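Long-range contact in Exo beta-1,2-glucooligosaccharide sophorohydrolase (non-reducing end) (Parabacteroides distasonis ATCC 8503, PDB 5Z06), which hydrolyses linear beta-1,2-glucans and beta-1,2-glucooligosaccharides in an exo fashion, releasing sophorose from the non-reducing end: residues P315-M320 against V380-P385. Sequence-based numbering, arbitrary orientation.
Sequences PGRNDM and VAFFGP
Met320 lays its thioether against the ring of Phe382 in a Met-aromatic contact that joins two interhelical loops of the enzyme's helical part, consistent with an (alpha/alpha)6 fold. Residues 315-320, between helices 284-297 and 323-338, run into a short strand at Met320; residues 380-385, between helices 344-360 and 392-408, hold a type I beta turn from Ala381 to Gly384. Packing is closest around Met320, which is buried and gives 73 Å² to the other loop. Met320 CE stands 3.6 Å from the Phe382 ring centroid and only 9° off the ring normal, a CH-pi contact over the middle of one face, whereas SD lies obliquely, 3.6 Å from Phe382 CG. A bend at the last torsion of Met320 (chi3 75°), after two extended ones, turns the methyl onto the ring. Met320 SD also touches Val380 CG1 at 3.7 Å, and Phe371 of strand 371-373 packs on all three side chains, edge-to-face with the Phe382 ring.

Arg317 forms the looser side: it is partly exposed and gives 37 Å², and its NH1 comes no nearer to Val380 CG1 than 4.2 Å. Its NE makes a salt bridge with Asp79, which would help to fix the guanidinium. No hydrogen bond crosses anywhere in the contact. Without the ring, as with an alanine at Phe382, the Met320 methyl would probably lose its aromatic face and the guanidinium its neighbour. The guanidinium and ring planes stand 86° apart, with Phe382 CE1 over a guanidinium face and Arg317 NH2 at the ring edge, 3.6 Å from that same CE1.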
ATOM      1  N   PRO A 315      -3.251  -4.941   3.792  1.00 25.92           N
ATOM      2  CA  PRO A 315      -3.426  -6.381   3.775  1.00 25.98           C
ATOM      3  C   PRO A 315      -3.268  -6.926   2.372  1.00 26.81           C
ATOM      4  O   PRO A 315      -3.868  -6.403   1.427  1.00 28.72           O
ATOM      5  CB  PRO A 315      -4.857  -6.560   4.244  1.00 26.76           C
ATOM      6  CG  PRO A 315      -5.565  -5.318   3.778  1.00 26.60           C
ATOM      7  CD  PRO A 315      -4.546  -4.232   3.883  1.00 27.54           C
ATOM      8  N   GLY A 316      -2.453  -7.961   2.237  1.00 26.34           N
ATOM      9  CA  GLY A 316      -2.224  -8.606   0.948  1.00 26.57           C
ATOM     10  C   GLY A 316      -2.011 -10.093   1.148  1.00 28.19           C
ATOM     11  O   GLY A 316      -2.630 -10.690   2.032  1.00 29.17           O
ATOM     12  N   ARG A 317      -1.157 -10.686   0.319  1.00 27.43           N
ATOM     13  CA  ARG A 317      -0.696 -12.045   0.546  1.00 29.67           C
ATOM     14  C   ARG A 317       0.049 -12.056   1.847  1.00 30.45           C
ATOM     15  O   ARG A 317       0.845 -11.166   2.124  1.00 33.69           O
ATOM     16  CB  ARG A 317       0.246 -12.513  -0.552  1.00 28.83           C
ATOM     17  CG  ARG A 317      -0.425 -12.583  -1.901  1.00 29.81           C
ATOM     18  CD  ARG A 317      -1.517 -13.642  -1.929  1.00 30.28           C
ATOM     19  NE  ARG A 317      -2.006 -13.739  -3.294  1.00 28.57           N
ATOM     20  CZ  ARG A 317      -1.430 -14.458  -4.252  1.00 29.37           C
ATOM     21  NH1 ARG A 317      -0.343 -15.190  -4.010  1.00 30.74           N
ATOM     22  NH2 ARG A 317      -1.956 -14.451  -5.466  1.00 28.98           N
ATOM     23  N   ASN A 318      -0.246 -13.054   2.653  1.00 31.62           N
ATOM     24  CA  ASN A 318       0.389 -13.212   3.927  1.00 35.50           C
ATOM     25  C   ASN A 318       1.863 -13.617   3.764  1.00 34.80           C
ATOM     26  O   ASN A 318       2.734 -13.219   4.565  1.00 36.00           O
ATOM     27  CB  ASN A 318      -0.399 -14.237   4.745  1.00 39.42           C
ATOM     28  CG  ASN A 318       0.194 -14.468   6.113  1.00 46.94           C
ATOM     29  OD1 ASN A 318       0.514 -15.609   6.489  1.00 53.99           O
ATOM     30  ND2 ASN A 318       0.368 -13.386   6.864  1.00 49.18           N
ATOM     31  N   ASP A 319       2.150 -14.408   2.737  1.00 33.35           N
ATOM     32  CA  ASP A 319       3.459 -15.058   2.611  1.00 33.26           C
ATOM     33  C   ASP A 319       4.346 -14.484   1.538  1.00 31.64           C
ATOM     34  O   ASP A 319       5.539 -14.757   1.518  1.00 31.80           O
ATOM     35  CB  ASP A 319       3.277 -16.549   2.330  1.00 33.98           C
ATOM     36  CG  ASP A 319       2.516 -17.267   3.434  1.00 35.44           C
ATOM     37  OD1 ASP A 319       2.506 -16.799   4.595  1.00 36.82           O
ATOM     38  OD2 ASP A 319       1.930 -18.310   3.128  1.00 38.14           O
ATOM     39  N   MET A 320       3.784 -13.677   0.654  1.00 30.08           N
ATOM     40  CA  MET A 320       4.520 -13.246  -0.497  1.00 29.76           C
ATOM     41  C   MET A 320       5.276 -11.985  -0.183  1.00 29.34           C
ATOM     42  O   MET A 320       4.680 -10.977   0.179  1.00 32.69           O
ATOM     43  CB  MET A 320       3.572 -13.006  -1.662  1.00 30.67           C
ATOM     44  CG  MET A 320       4.264 -12.737  -2.958  1.00 29.13           C
ATOM     45  SD  MET A 320       3.031 -12.423  -4.220  1.00 31.02           S
ATOM     46  CE  MET A 320       2.512 -10.758  -3.787  1.00 30.37           C
ATOM     47  N   VAL A 380       6.953 -16.609  -6.722  1.00 30.19           N
ATOM     48  CA  VAL A 380       5.522 -16.529  -6.911  1.00 31.29           C
ATOM     49  C   VAL A 380       5.355 -15.735  -8.192  1.00 30.55           C
ATOM     50  O   VAL A 380       5.886 -14.643  -8.312  1.00 32.84           O
ATOM     51  CB  VAL A 380       4.823 -15.818  -5.716  1.00 31.07           C
ATOM     52  CG1 VAL A 380       3.324 -15.666  -5.967  1.00 29.99           C
ATOM     53  CG2 VAL A 380       5.087 -16.583  -4.422  1.00 31.24           C
ATOM     54  N   ALA A 381       4.609 -16.290  -9.136  1.00 30.78           N
ATOM     55  CA  ALA A 381       4.345 -15.656 -10.416  1.00 31.19           C
ATOM     56  C   ALA A 381       3.109 -14.763 -10.268  1.00 32.21           C
ATOM     57  O   ALA A 381       2.098 -14.905 -10.952  1.00 30.18           O
ATOM     58  CB  ALA A 381       4.168 -16.718 -11.492  1.00 30.26           C
ATOM     59  N   PHE A 382       3.241 -13.789  -9.375  1.00 33.49           N
ATOM     60  CA  PHE A 382       2.135 -12.947  -8.972  1.00 30.98           C
ATOM     61  C   PHE A 382       1.584 -12.105 -10.115  1.00 30.61           C
ATOM     62  O   PHE A 382       0.389 -11.908 -10.192  1.00 26.64           O
ATOM     63  CB  PHE A 382       2.572 -12.034  -7.832  1.00 30.20           C
ATOM     64  CG  PHE A 382       1.456 -11.229  -7.241  1.00 28.98           C
ATOM     65  CD1 PHE A 382       0.371 -11.861  -6.645  1.00 28.70           C
ATOM     66  CD2 PHE A 382       1.492  -9.836  -7.274  1.00 28.69           C
ATOM     67  CE1 PHE A 382      -0.656 -11.128  -6.092  1.00 28.22           C
ATOM     68  CE2 PHE A 382       0.469  -9.095  -6.724  1.00 29.00           C
ATOM     69  CZ  PHE A 382      -0.607  -9.741  -6.131  1.00 29.54           C
ATOM     70  N   PHE A 383       2.464 -11.616 -10.983  1.00 31.48           N
ATOM     71  CA  PHE A 383       2.064 -10.807 -12.144  1.00 34.70           C
ATOM     72  C   PHE A 383       1.668 -11.610 -13.385  1.00 37.27           C
ATOM     73  O   PHE A 383       1.347 -11.023 -14.432  1.00 40.24           O
ATOM     74  CB  PHE A 383       3.178  -9.818 -12.520  1.00 33.48           C
ATOM     75  CG  PHE A 383       3.331  -8.663 -11.576  1.00 32.20           C
ATOM     76  CD1 PHE A 383       2.421  -8.408 -10.543  1.00 31.13           C
ATOM     77  CD2 PHE A 383       4.362  -7.774 -11.786  1.00 31.04           C
ATOM     78  CE1 PHE A 383       2.583  -7.319  -9.726  1.00 32.46           C
ATOM     79  CE2 PHE A 383       4.522  -6.680 -10.970  1.00 33.42           C
ATOM     80  CZ  PHE A 383       3.633  -6.461  -9.936  1.00 33.68           C
ATOM     81  N   GLY A 384       1.690 -12.928 -13.276  1.00 34.13           N
ATOM     82  CA  GLY A 384       1.270 -13.792 -14.340  1.00 34.91           C
ATOM     83  C   GLY A 384       2.316 -14.846 -14.576  1.00 34.87           C
ATOM     84  O   GLY A 384       3.456 -14.700 -14.120  1.00 31.98           O
ATOM     85  N   PRO A 385       1.945 -15.903 -15.317  1.00 36.17           N
ATOM     86  CA  PRO A 385       2.816 -17.074 -15.512  1.00 34.71           C
ATOM     87  C   PRO A 385       4.104 -16.783 -16.299  1.00 32.27           C
ATOM     88  O   PRO A 385       5.050 -17.537 -16.203  1.00 34.74           O
ATOM     89  CB  PRO A 385       1.905 -18.064 -16.256  1.00 35.38           C
ATOM     90  CG  PRO A 385       0.973 -17.169 -17.043  1.00 37.05           C
ATOM     91  CD  PRO A 385       0.699 -16.008 -16.113  1.00 37.48           C
TER